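Local coordinates for periplasmic binding protein (Roseiflexus sp., PDB 5Y8B), which probably binds heme in the periplasm and hands it to a membrane transporter, at residues A130-L135 against A253-T258; P143-L148 against V201-D206; R234-D239 against I259-A264. All blocks are in the same frame, centred on the assembly; numbering follows the deposited sequence.

Contact 1: residues A130-L135 against A253-T258; sequences AAARDL and ALTDLT
A132 and L135 face L254, T255 and T258 across two helices that run almost parallel, their local axes 8.5 Å apart at an angle of 9°, with A132 and T255 drawn together to 4.8 Å between CA atoms. The small methyl of A132 is consistent with this closeness: its CB lies 3.6 Å from CB of L254 and 3.4 Å from OG1 of T255, touching both residues. OG1 of T255 is tied back to the carbonyl of G251 one turn earlier, and its CG2 meets L135. This helix pair joins the long connecting helix 115-135, which links the two lobes of a class III periplasmic binding protein, to the C-terminal helix 250-265. L135 swings CG anti to its own N (chi1 -154°), bringing CD2 to 3.8 Å from CG2 of T255, while its CB touches CG2 of T258. That same methyl of T258 also sits 3.9 Å from the carbonyl O of A132. One water bridges L135, the last residue of helix 115-135, and T258, in the middle of helix 250-265, donating to O of L135 at 3.0 Å and to OG1 of T258 at 2.8 Å; OG1 is also hydrogen-bonded to the carbonyl of A172.

Contact 2: residues P143-L148 against V201-D206; sequences PHVLFL and VLLVLD
V145 and V201 stand side by side and point the same way, CG2 of the first 3.7 Å from CG1 of the second, and F147 and L203 follow on the same face of the sheet. The F147 ring reaches this row with CG anti to the backbone N (chi1 -180°) and turns its edge to its neighbours: CD1 meets CG of L203 at 3.7 Å, and CZ meets CG of L205 at 3.8 Å. An alanine here would remove that edge and is likely to leave the side chains of L203 and L205 without their shared neighbour, opening a gap beside L243. On the other face L146 and L202 again run alongside, CB of L146 being 3.8 Å from CD2 of L202. Between the two faces the backbones are laced by four bonds, from V201 N-H144 O to L148 N-L203 O; L203 N reaches L146 O at 2.8 Å, tilted 30° from the carbonyl plane. Past the ladder's end, a water joins O of L148 to N of L205. Helices 164-171 and 250-265 cover the face of V145, F147, V201 and L203, giving the helix-covered parallel strands of an alpha/beta lobe in a periplasmic binding protein.

Contact 3: residues R234-D239 against I259-A264; sequences RIIALD and IAFYDA
I236 of the strand and R234 just before it carry the 234-239 side of this contact, the first by apolar packing and the second by laying its long chain along the helix. In the apolar group, CD1 of I236 is the touching atom. It lies 3.6 Å from CB of A260 and 3.7 Å from CE1 of F261, which it meets at the ring's edge, near the ring plane, the two side chains crossing at about a right angle. CG1 of I236 is anti to its carbonyl carbon (chi1 -57°), and from there the extended chain carries CD1 to the helix. F261 starts out with its CB turned from the strand, yet its ring comes back far enough to receive this methyl.

The second group belongs to R234. Its CD rests against CB of A264 at 3.6 Å, and a bend at chi3 (-78°) then lays the guanidinium beside the backbone of the helix. The carbonyl O of D263 sits over one face of that group, offset toward its rim, with NH1 3.6 Å from O. This is a face-on, nonbonded approach; NE is hydrogen-bonded to OE1 of Q232.

Strand 235-238 pairs in parallel with strand 201-205, whose V201 also touches I236 and A264, so helix 250-265 packs across both neighbouring strands while F261 also touches I139, P143 and A172.

Helix 250-265 ties the set together: its first half meets helix 115-135 in contact 1, and its second half meets strand 235-238 in contact 3, with centres about 12 Å apart. Contacts 2 and 3 lie closer, about 8 Å between centres, because strands 201-205 and 235-238 are neighbours in one sheet; V204 N to I236 O and I236 N to L202 O, both 2.8 Å, are probable hydrogen bonds joining them. L257 bridges the layers, its CD2 lying 3.8 Å from CD1 of L203 and 3.6 Å from CD1 of L238. A bound magnesium ion lies about 6 Å from the side chain of H144 in contact 2.

Contact 1: residues A130-L135 against A253-T258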
ATOM      1  N   ALA A 130      -5.328 -14.948  -7.250  1.00 29.44           N
ATOM      2  CA  ALA A 130      -5.540 -15.758  -8.470  1.00 31.14           C
ATOM      3  C   ALA A 130      -6.920 -15.475  -9.112  1.00 31.93           C
ATOM      4  O   ALA A 130      -7.005 -15.265 -10.328  1.00 32.72           O
ATOM      5  CB  ALA A 130      -5.348 -17.245  -8.185  1.00 27.69           C
ATOM      6  N   ALA A 131      -7.974 -15.426  -8.287  1.00 30.77           N
ATOM      7  CA  ALA A 131      -9.333 -15.112  -8.758  1.00 30.39           C
ATOM      8  C   ALA A 131      -9.447 -13.724  -9.405  1.00 31.43           C
ATOM      9  O   ALA A 131     -10.100 -13.590 -10.449  1.00 31.94           O
ATOM     10  CB  ALA A 131     -10.358 -15.275  -7.641  1.00 27.32           C
ATOM     11  N   ALA A 132      -8.811 -12.707  -8.805  1.00 30.62           N
ATOM     12  CA  ALA A 132      -8.813 -11.339  -9.374  1.00 29.73           C
ATOM     13  C   ALA A 132      -8.087 -11.259 -10.722  1.00 30.97           C
ATOM     14  O   ALA A 132      -8.548 -10.566 -11.631  1.00 31.51           O
ATOM     15  CB  ALA A 132      -8.217 -10.337  -8.397  1.00 28.26           C
ATOM     16  N   ARG A 133      -6.959 -11.966 -10.840  1.00 31.62           N
ATOM     17  CA  ARG A 133      -6.158 -11.987 -12.068  1.00 34.36           C
ATOM     18  C   ARG A 133      -6.893 -12.650 -13.222  1.00 36.11           C
ATOM     19  O   ARG A 133      -6.652 -12.340 -14.387  1.00 38.89           O
ATOM     20  CB  ARG A 133      -4.824 -12.677 -11.836  1.00 34.17           C
ATOM     21  CG  ARG A 133      -3.886 -11.871 -10.956  1.00 39.39           C
ATOM     22  CD  ARG A 133      -2.488 -12.448 -10.970  1.00 40.47           C
ATOM     23  NE  ARG A 133      -1.855 -12.251 -12.267  1.00 43.69           N
ATOM     24  CZ  ARG A 133      -0.682 -12.766 -12.620  1.00 47.06           C
ATOM     25  NH1 ARG A 133       0.009 -13.519 -11.772  1.00 46.15           N
ATOM     26  NH2 ARG A 133      -0.195 -12.516 -13.831  1.00 49.26           N
ATOM     27  N   ASP A 134      -7.792 -13.560 -12.876  1.00 37.41           N
ATOM     28  CA  ASP A 134      -8.653 -14.227 -13.825  1.00 38.09           C
ATOM     29  C   ASP A 134      -9.747 -13.275 -14.328  1.00 36.79           C
ATOM     30  O   ASP A 134     -10.134 -13.305 -15.509  1.00 37.67           O
ATOM     31  CB  ASP A 134      -9.258 -15.464 -13.161  1.00 40.35           C
ATOM     32  CG  ASP A 134     -10.035 -16.311 -14.121  1.00 43.82           C
ATOM     33  OD1 ASP A 134      -9.447 -16.761 -15.130  1.00 45.75           O
ATOM     34  OD2 ASP A 134     -11.240 -16.521 -13.864  1.00 47.41           O
ATOM     35  N   LEU A 135     -10.238 -12.429 -13.429  1.00 33.40           N
ATOM     36  CA  LEU A 135     -11.201 -11.402 -13.789  1.00 31.85           C
ATOM     37  C   LEU A 135     -10.591 -10.359 -14.738  1.00 32.37           C
ATOM     38  O   LEU A 135     -11.297  -9.793 -15.586  1.00 32.31           O
ATOM     39  CB  LEU A 135     -11.751 -10.766 -12.520  1.00 32.53           C
ATOM     40  CG  LEU A 135     -13.131 -10.122 -12.492  1.00 33.36           C
ATOM     41  CD1 LEU A 135     -14.246 -11.093 -12.875  1.00 33.68           C
ATOM     42  CD2 LEU A 135     -13.340  -9.611 -11.085  1.00 33.80           C
ATOM     43  N   ALA A 253      -8.439  -5.559  -3.644  1.00 25.21           N
ATOM     44  CA  ALA A 253      -8.023  -4.325  -4.327  1.00 24.65           C
ATOM     45  C   ALA A 253      -7.854  -4.541  -5.820  1.00 24.88           C
ATOM     46  O   ALA A 253      -8.316  -3.721  -6.618  1.00 27.11           O
ATOM     47  CB  ALA A 253      -6.754  -3.752  -3.717  1.00 24.99           C
ATOM     48  N   LEU A 254      -7.227  -5.657  -6.187  1.00 24.43           N
ATOM     49  CA  LEU A 254      -7.105  -6.092  -7.578  1.00 24.91           C
ATOM     50  C   LEU A 254      -8.448  -6.284  -8.291  1.00 24.95           C
ATOM     51  O   LEU A 254      -8.596  -5.844  -9.431  1.00 27.70           O
ATOM     52  CB  LEU A 254      -6.241  -7.367  -7.688  1.00 25.10           C
ATOM     53  CG  LEU A 254      -4.716  -7.271  -7.538  1.00 25.52           C
ATOM     54  CD1 LEU A 254      -4.106  -8.654  -7.692  1.00 26.16           C
ATOM     55  CD2 LEU A 254      -4.063  -6.300  -8.527  1.00 24.74           C
ATOM     56  N   THR A 255      -9.404  -6.938  -7.630  1.00 24.87           N
ATOM     57  CA  THR A 255     -10.777  -7.095  -8.137  1.00 25.76           C
ATOM     58  C   THR A 255     -11.390  -5.723  -8.421  1.00 27.45           C
ATOM     59  O   THR A 255     -11.822  -5.465  -9.544  1.00 29.49           O
ATOM     60  CB  THR A 255     -11.646  -7.930  -7.165  1.00 25.27           C
ATOM     61  OG1 THR A 255     -11.114  -9.249  -7.112  1.00 23.72           O
ATOM     62  CG2 THR A 255     -13.105  -8.022  -7.621  1.00 25.48           C
ATOM     63  N   ASP A 256     -11.363  -4.843  -7.417  1.00 27.40           N
ATOM     64  CA  ASP A 256     -11.807  -3.461  -7.551  1.00 26.49           C
ATOM     65  C   ASP A 256     -11.133  -2.700  -8.706  1.00 27.69           C
ATOM     66  O   ASP A 256     -11.834  -2.059  -9.499  1.00 29.39           O
ATOM     67  CB  ASP A 256     -11.623  -2.714  -6.219  1.00 26.23           C
ATOM     68  CG  ASP A 256     -12.625  -3.150  -5.143  1.00 27.52           C
ATOM     69  OD1 ASP A 256     -13.621  -3.849  -5.449  1.00 28.57           O
ATOM     70  OD2 ASP A 256     -12.429  -2.778  -3.971  1.00 28.16           O
ATOM     71  N   LEU A 257      -9.794  -2.768  -8.787  1.00 26.28           N
ATOM     72  CA  LEU A 257      -9.018  -2.125  -9.849  1.00 26.40           C
ATOM     73  C   LEU A 257      -9.378  -2.645 -11.225  1.00 27.96           C
ATOM     74  O   LEU A 257      -9.627  -1.836 -12.139  1.00 28.53           O
ATOM     75  CB  LEU A 257      -7.510  -2.327  -9.662  1.00 26.60           C
ATOM     76  CG  LEU A 257      -6.650  -1.477  -8.727  1.00 27.67           C
ATOM     77  CD1 LEU A 257      -5.207  -1.975  -8.805  1.00 27.93           C
ATOM     78  CD2 LEU A 257      -6.738   0.015  -9.055  1.00 26.87           C
ATOM     79  N   THR A 258      -9.401  -3.979 -11.378  1.00 26.19           N
ATOM     80  CA  THR A 258      -9.736  -4.575 -12.672  1.00 26.20           C
ATOM     81  C   THR A 258     -11.169  -4.259 -13.147  1.00 25.71           C
ATOM     82  O   THR A 258     -11.380  -4.044 -14.347  1.00 25.71           O
ATOM     83  CB  THR A 258      -9.341  -6.079 -12.818  1.00 25.53           C
ATOM     84  OG1 THR A 258      -9.305  -6.399 -14.213  1.00 24.79           O
ATOM     85  CG2 THR A 258     -10.285  -7.051 -12.084  1.00 23.87           C
TER
HETATM   86  O   HOH W   1     -11.747  -6.858 -15.465  1.00 23.12           O

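Contact 2: residues P143-L148 against V201-D206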
ATOM      1  N   PRO A 143      -6.282  -0.424 -20.572  1.00 30.31           N
ATOM      2  CA  PRO A 143      -6.230   1.025 -20.478  1.00 28.64           C
ATOM      3  C   PRO A 143      -4.851   1.482 -19.976  1.00 28.60           C
ATOM      4  O   PRO A 143      -4.137   0.730 -19.276  1.00 27.32           O
ATOM      5  CB  PRO A 143      -7.334   1.352 -19.467  1.00 28.57           C
ATOM      6  CG  PRO A 143      -7.399   0.157 -18.584  1.00 28.41           C
ATOM      7  CD  PRO A 143      -7.036  -1.021 -19.445  1.00 29.83           C
ATOM      8  N   HIS A 144      -4.483   2.693 -20.374  1.00 28.45           N
ATOM      9  CA  HIS A 144      -3.275   3.340 -19.898  1.00 28.90           C
ATOM     10  C   HIS A 144      -3.617   4.078 -18.610  1.00 26.45           C
ATOM     11  O   HIS A 144      -4.531   4.898 -18.571  1.00 25.69           O
ATOM     12  CB  HIS A 144      -2.664   4.240 -20.994  1.00 29.69           C
ATOM     13  CG  HIS A 144      -2.001   3.463 -22.095  1.00 33.73           C
ATOM     14  ND1 HIS A 144      -2.674   2.534 -22.869  1.00 35.96           N
ATOM     15  CD2 HIS A 144      -0.719   3.455 -22.535  1.00 35.10           C
ATOM     16  CE1 HIS A 144      -1.837   1.991 -23.733  1.00 34.14           C
ATOM     17  NE2 HIS A 144      -0.646   2.534 -23.553  1.00 35.04           N
ATOM     18  N   VAL A 145      -2.883   3.743 -17.557  1.00 25.81           N
ATOM     19  CA  VAL A 145      -3.145   4.241 -16.211  1.00 25.06           C
ATOM     20  C   VAL A 145      -1.938   5.039 -15.720  1.00 25.78           C
ATOM     21  O   VAL A 145      -0.796   4.588 -15.838  1.00 25.30           O
ATOM     22  CB  VAL A 145      -3.423   3.075 -15.227  1.00 23.97           C
ATOM     23  CG1 VAL A 145      -3.812   3.591 -13.853  1.00 22.15           C
ATOM     24  CG2 VAL A 145      -4.498   2.134 -15.772  1.00 23.66           C
ATOM     25  N   LEU A 146      -2.208   6.222 -15.182  1.00 26.21           N
ATOM     26  CA  LEU A 146      -1.199   7.002 -14.473  1.00 28.46           C
ATOM     27  C   LEU A 146      -1.499   7.068 -12.959  1.00 28.62           C
ATOM     28  O   LEU A 146      -2.568   7.559 -12.555  1.00 27.10           O
ATOM     29  CB  LEU A 146      -1.105   8.411 -15.077  1.00 29.25           C
ATOM     30  CG  LEU A 146       0.134   9.266 -14.805  1.00 31.83           C
ATOM     31  CD1 LEU A 146       1.378   8.651 -15.441  1.00 32.45           C
ATOM     32  CD2 LEU A 146      -0.095  10.672 -15.341  1.00 30.48           C
ATOM     33  N   PHE A 147      -0.568   6.569 -12.136  1.00 27.70           N
ATOM     34  CA  PHE A 147      -0.664   6.759 -10.682  1.00 28.77           C
ATOM     35  C   PHE A 147      -0.003   8.060 -10.269  1.00 30.65           C
ATOM     36  O   PHE A 147       1.149   8.329 -10.638  1.00 31.60           O
ATOM     37  CB  PHE A 147      -0.078   5.597  -9.864  1.00 26.90           C
ATOM     38  CG  PHE A 147      -0.186   5.800  -8.369  1.00 27.55           C
ATOM     39  CD1 PHE A 147      -1.371   5.490  -7.683  1.00 26.80           C
ATOM     40  CD2 PHE A 147       0.892   6.331  -7.632  1.00 27.61           C
ATOM     41  CE1 PHE A 147      -1.475   5.698  -6.307  1.00 25.99           C
ATOM     42  CE2 PHE A 147       0.789   6.538  -6.256  1.00 26.52           C
ATOM     43  CZ  PHE A 147      -0.396   6.218  -5.591  1.00 26.45           C
ATOM     44  N   LEU A 148      -0.729   8.838  -9.470  1.00 31.71           N
ATOM     45  CA  LEU A 148      -0.234  10.103  -8.946  1.00 32.65           C
ATOM     46  C   LEU A 148      -0.114  10.079  -7.439  1.00 32.57           C
ATOM     47  O   LEU A 148      -1.076   9.753  -6.736  1.00 32.53           O
ATOM     48  CB  LEU A 148      -1.139  11.254  -9.383  1.00 35.65           C
ATOM     49  CG  LEU A 148      -1.466  11.360 -10.873  1.00 38.16           C
ATOM     50  CD1 LEU A 148      -2.582  12.365 -11.107  1.00 38.04           C
ATOM     51  CD2 LEU A 148      -0.221  11.724 -11.669  1.00 40.03           C
ATOM     52  N   VAL A 201      -7.086   6.673 -17.588  1.00 28.52           N
ATOM     53  CA  VAL A 201      -7.560   6.740 -16.213  1.00 29.14           C
ATOM     54  C   VAL A 201      -6.448   7.200 -15.252  1.00 26.90           C
ATOM     55  O   VAL A 201      -5.282   6.800 -15.372  1.00 26.21           O
ATOM     56  CB  VAL A 201      -8.347   5.441 -15.799  1.00 29.79           C
ATOM     57  CG1 VAL A 201      -7.537   4.177 -15.992  1.00 28.22           C
ATOM     58  CG2 VAL A 201      -8.898   5.545 -14.386  1.00 30.66           C
ATOM     59  N   LEU A 202      -6.818   8.101 -14.348  1.00 25.94           N
ATOM     60  CA  LEU A 202      -5.920   8.567 -13.300  1.00 26.05           C
ATOM     61  C   LEU A 202      -6.191   7.846 -11.983  1.00 26.71           C
ATOM     62  O   LEU A 202      -7.310   7.892 -11.473  1.00 28.93           O
ATOM     63  CB  LEU A 202      -6.043  10.078 -13.118  1.00 26.38           C
ATOM     64  CG  LEU A 202      -5.587  10.970 -14.269  1.00 29.45           C
ATOM     65  CD1 LEU A 202      -5.751  12.430 -13.864  1.00 30.18           C
ATOM     66  CD2 LEU A 202      -4.152  10.674 -14.711  1.00 28.37           C
ATOM     67  N   LEU A 203      -5.167   7.169 -11.465  1.00 25.81           N
ATOM     68  CA  LEU A 203      -5.220   6.455 -10.197  1.00 25.44           C
ATOM     69  C   LEU A 203      -4.549   7.276  -9.087  1.00 26.32           C
ATOM     70  O   LEU A 203      -3.386   7.692  -9.213  1.00 26.05           O
ATOM     71  CB  LEU A 203      -4.538   5.096 -10.341  1.00 26.14           C
ATOM     72  CG  LEU A 203      -4.521   4.134  -9.153  1.00 26.29           C
ATOM     73  CD1 LEU A 203      -5.935   3.689  -8.770  1.00 25.71           C
ATOM     74  CD2 LEU A 203      -3.672   2.930  -9.514  1.00 26.10           C
ATOM     75  N   VAL A 204      -5.297   7.527  -8.012  1.00 25.72           N
ATOM     76  CA  VAL A 204      -4.826   8.360  -6.913  1.00 26.31           C
ATOM     77  C   VAL A 204      -5.140   7.730  -5.549  1.00 28.62           C
ATOM     78  O   VAL A 204      -5.808   6.681  -5.462  1.00 28.68           O
ATOM     79  CB  VAL A 204      -5.360   9.819  -7.001  1.00 26.27           C
ATOM     80  CG1 VAL A 204      -4.849  10.523  -8.261  1.00 26.05           C
ATOM     81  CG2 VAL A 204      -6.889   9.888  -6.906  1.00 25.70           C
ATOM     82  N   LEU A 205      -4.635   8.362  -4.496  1.00 29.33           N
ATOM     83  CA  LEU A 205      -4.984   7.996  -3.136  1.00 29.84           C
ATOM     84  C   LEU A 205      -6.049   8.933  -2.586  1.00 32.73           C
ATOM     85  O   LEU A 205      -6.001  10.143  -2.839  1.00 34.34           O
ATOM     86  CB  LEU A 205      -3.740   7.991  -2.242  1.00 29.52           C
ATOM     87  CG  LEU A 205      -2.568   7.067  -2.634  1.00 30.03           C
ATOM     88  CD1 LEU A 205      -1.385   7.240  -1.680  1.00 29.43           C
ATOM     89  CD2 LEU A 205      -2.976   5.601  -2.761  1.00 28.14           C
ATOM     90  N   ASP A 206      -7.010   8.356  -1.855  1.00 35.31           N
ATOM     91  CA  ASP A 206      -8.033   9.074  -1.071  1.00 37.41           C
ATOM     92  C   ASP A 206      -7.494  10.375  -0.449  1.00 35.29           C
ATOM     93  O   ASP A 206      -7.953  11.462  -0.794  1.00 33.98           O
ATOM     94  CB  ASP A 206      -8.620   8.117   0.004  1.00 43.91           C
ATOM     95  CG  ASP A 206      -9.710   8.765   0.895  1.00 51.78           C
ATOM     96  OD1 ASP A 206     -10.354   9.772   0.505  1.00 56.15           O
ATOM     97  OD2 ASP A 206      -9.940   8.234   2.011  1.00 57.36           O
TER
HETATM   98  O   HOH W   2      -2.620  10.403  -4.461  1.00 20.60           O

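Contact 3: residues R234-D239 against I259-A264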
ATOM      1  N   ARG A 234     -12.157  10.642 -15.445  1.00 37.77           N
ATOM      2  CA  ARG A 234     -12.005   9.229 -15.140  1.00 36.84           C
ATOM      3  C   ARG A 234     -10.906   9.043 -14.104  1.00 36.16           C
ATOM      4  O   ARG A 234      -9.731   8.854 -14.437  1.00 35.99           O
ATOM      5  CB  ARG A 234     -11.763   8.439 -16.417  1.00 39.29           C
ATOM      6  CG  ARG A 234     -11.989   6.947 -16.287  1.00 43.90           C
ATOM      7  CD  ARG A 234     -12.078   6.299 -17.660  1.00 46.39           C
ATOM      8  NE  ARG A 234     -13.370   6.495 -18.334  1.00 51.03           N
ATOM      9  CZ  ARG A 234     -14.517   5.896 -17.990  1.00 53.01           C
ATOM     10  NH1 ARG A 234     -14.585   5.058 -16.951  1.00 49.24           N
ATOM     11  NH2 ARG A 234     -15.619   6.151 -18.688  1.00 53.35           N
ATOM     12  N   ILE A 235     -11.317   9.115 -12.840  1.00 34.83           N
ATOM     13  CA  ILE A 235     -10.406   9.079 -11.697  1.00 34.20           C
ATOM     14  C   ILE A 235     -10.787   7.914 -10.796  1.00 32.08           C
ATOM     15  O   ILE A 235     -11.959   7.774 -10.457  1.00 33.67           O
ATOM     16  CB  ILE A 235     -10.478  10.383 -10.851  1.00 33.88           C
ATOM     17  CG1 ILE A 235     -10.610  11.662 -11.715  1.00 34.90           C
ATOM     18  CG2 ILE A 235      -9.366  10.432  -9.809  1.00 33.46           C
ATOM     19  CD1 ILE A 235      -9.441  12.024 -12.612  1.00 35.93           C
ATOM     20  N   ILE A 236      -9.800   7.091 -10.433  1.00 30.56           N
ATOM     21  CA  ILE A 236      -9.944   6.015  -9.430  1.00 29.34           C
ATOM     22  C   ILE A 236      -9.153   6.429  -8.181  1.00 28.92           C
ATOM     23  O   ILE A 236      -7.962   6.724  -8.279  1.00 28.39           O
ATOM     24  CB  ILE A 236      -9.439   4.619  -9.931  1.00 27.96           C
ATOM     25  CG1 ILE A 236     -10.150   4.190 -11.211  1.00 27.73           C
ATOM     26  CG2 ILE A 236      -9.635   3.543  -8.859  1.00 26.12           C
ATOM     27  CD1 ILE A 236      -9.383   3.151 -12.029  1.00 28.13           C
ATOM     28  N   ALA A 237      -9.825   6.466  -7.027  1.00 27.54           N
ATOM     29  CA  ALA A 237      -9.188   6.822  -5.747  1.00 28.04           C
ATOM     30  C   ALA A 237      -9.351   5.705  -4.728  1.00 27.89           C
ATOM     31  O   ALA A 237     -10.476   5.310  -4.389  1.00 28.77           O
ATOM     32  CB  ALA A 237      -9.747   8.128  -5.197  1.00 28.96           C
ATOM     33  N   LEU A 238      -8.225   5.174  -4.273  1.00 26.99           N
ATOM     34  CA  LEU A 238      -8.225   4.122  -3.265  1.00 28.17           C
ATOM     35  C   LEU A 238      -7.408   4.587  -2.077  1.00 27.73           C
ATOM     36  O   LEU A 238      -6.531   5.423  -2.230  1.00 26.94           O
ATOM     37  CB  LEU A 238      -7.676   2.809  -3.846  1.00 27.45           C
ATOM     38  CG  LEU A 238      -8.509   2.161  -4.963  1.00 27.93           C
ATOM     39  CD1 LEU A 238      -7.690   1.145  -5.742  1.00 28.97           C
ATOM     40  CD2 LEU A 238      -9.786   1.508  -4.455  1.00 26.61           C
ATOM     41  N   ASP A 239      -7.697   4.066  -0.888  1.00 28.42           N
ATOM     42  CA  ASP A 239      -6.857   4.396   0.261  1.00 28.86           C
ATOM     43  C   ASP A 239      -5.529   3.636   0.130  1.00 28.58           C
ATOM     44  O   ASP A 239      -5.465   2.578  -0.519  1.00 24.91           O
ATOM     45  CB  ASP A 239      -7.573   4.144   1.597  1.00 30.52           C
ATOM     46  CG  ASP A 239      -7.357   2.760   2.115  1.00 33.87           C
ATOM     47  OD1 ASP A 239      -6.421   2.543   2.920  1.00 40.01           O
ATOM     48  OD2 ASP A 239      -8.104   1.877   1.690  1.00 36.18           O
ATOM     49  N   ILE A 259     -12.122  -4.198 -12.212  1.00 25.29           N
ATOM     50  CA  ILE A 259     -13.502  -3.797 -12.520  1.00 25.18           C
ATOM     51  C   ILE A 259     -13.488  -2.369 -13.084  1.00 26.59           C
ATOM     52  O   ILE A 259     -14.041  -2.111 -14.170  1.00 26.77           O
ATOM     53  CB  ILE A 259     -14.447  -3.946 -11.297  1.00 25.89           C
ATOM     54  CG1 ILE A 259     -14.726  -5.437 -11.026  1.00 26.10           C
ATOM     55  CG2 ILE A 259     -15.753  -3.176 -11.514  1.00 24.51           C
ATOM     56  CD1 ILE A 259     -15.469  -5.746  -9.726  1.00 27.24           C
ATOM     57  N   ALA A 260     -12.790  -1.472 -12.376  1.00 27.20           N
ATOM     58  CA  ALA A 260     -12.626  -0.076 -12.787  1.00 27.24           C
ATOM     59  C   ALA A 260     -11.850   0.099 -14.103  1.00 28.90           C
ATOM     60  O   ALA A 260     -12.228   0.936 -14.927  1.00 31.14           O
ATOM     61  CB  ALA A 260     -11.990   0.723 -11.664  1.00 27.29           C
ATOM     62  N   PHE A 261     -10.797  -0.704 -14.309  1.00 28.92           N
ATOM     63  CA  PHE A 261      -9.998  -0.665 -15.545  1.00 30.17           C
ATOM     64  C   PHE A 261     -10.822  -1.098 -16.754  1.00 32.68           C
ATOM     65  O   PHE A 261     -10.658  -0.555 -17.855  1.00 31.10           O
ATOM     66  CB  PHE A 261      -8.721  -1.532 -15.457  1.00 28.16           C
ATOM     67  CG  PHE A 261      -7.630  -0.975 -14.555  1.00 26.90           C
ATOM     68  CD1 PHE A 261      -7.735   0.286 -13.956  1.00 25.58           C
ATOM     69  CD2 PHE A 261      -6.463  -1.715 -14.337  1.00 26.11           C
ATOM     70  CE1 PHE A 261      -6.731   0.778 -13.129  1.00 25.18           C
ATOM     71  CE2 PHE A 261      -5.449  -1.220 -13.520  1.00 26.49           C
ATOM     72  CZ  PHE A 261      -5.584   0.032 -12.915  1.00 25.39           C
ATOM     73  N   TYR A 262     -11.697  -2.082 -16.539  1.00 35.98           N
ATOM     74  CA  TYR A 262     -12.638  -2.523 -17.566  1.00 37.82           C
ATOM     75  C   TYR A 262     -13.561  -1.369 -17.998  1.00 38.62           C
ATOM     76  O   TYR A 262     -13.695  -1.123 -19.196  1.00 39.66           O
ATOM     77  CB  TYR A 262     -13.429  -3.739 -17.086  1.00 36.60           C
ATOM     78  CG  TYR A 262     -14.423  -4.261 -18.090  1.00 37.18           C
ATOM     79  CD1 TYR A 262     -15.715  -3.708 -18.176  1.00 36.34           C
ATOM     80  CD2 TYR A 262     -14.082  -5.310 -18.961  1.00 35.96           C
ATOM     81  CE1 TYR A 262     -16.633  -4.185 -19.103  1.00 38.03           C
ATOM     82  CE2 TYR A 262     -14.997  -5.798 -19.884  1.00 35.94           C
ATOM     83  CZ  TYR A 262     -16.265  -5.237 -19.946  1.00 37.25           C
ATOM     84  OH  TYR A 262     -17.177  -5.706 -20.846  1.00 38.50           O
ATOM     85  N   ASP A 263     -14.159  -0.663 -17.029  1.00 40.35           N
ATOM     86  CA  ASP A 263     -14.961   0.549 -17.301  1.00 43.44           C
ATOM     87  C   ASP A 263     -14.182   1.608 -18.110  1.00 43.55           C
ATOM     88  O   ASP A 263     -14.693   2.153 -19.092  1.00 44.36           O
ATOM     89  CB  ASP A 263     -15.541   1.150 -16.003  1.00 47.21           C
ATOM     90  CG  ASP A 263     -16.674   0.298 -15.392  1.00 54.63           C
ATOM     91  OD1 ASP A 263     -17.443  -0.350 -16.150  1.00 59.32           O
ATOM     92  OD2 ASP A 263     -16.808   0.286 -14.140  1.00 54.09           O
ATOM     93  N   ALA A 264     -12.940   1.865 -17.704  1.00 43.35           N
ATOM     94  CA  ALA A 264     -12.023   2.736 -18.440  1.00 43.40           C
ATOM     95  C   ALA A 264     -11.716   2.254 -19.865  1.00 44.08           C
ATOM     96  O   ALA A 264     -11.642   3.073 -20.784  1.00 47.41           O
ATOM     97  CB  ALA A 264     -10.736   2.934 -17.653  1.00 43.73           C
TER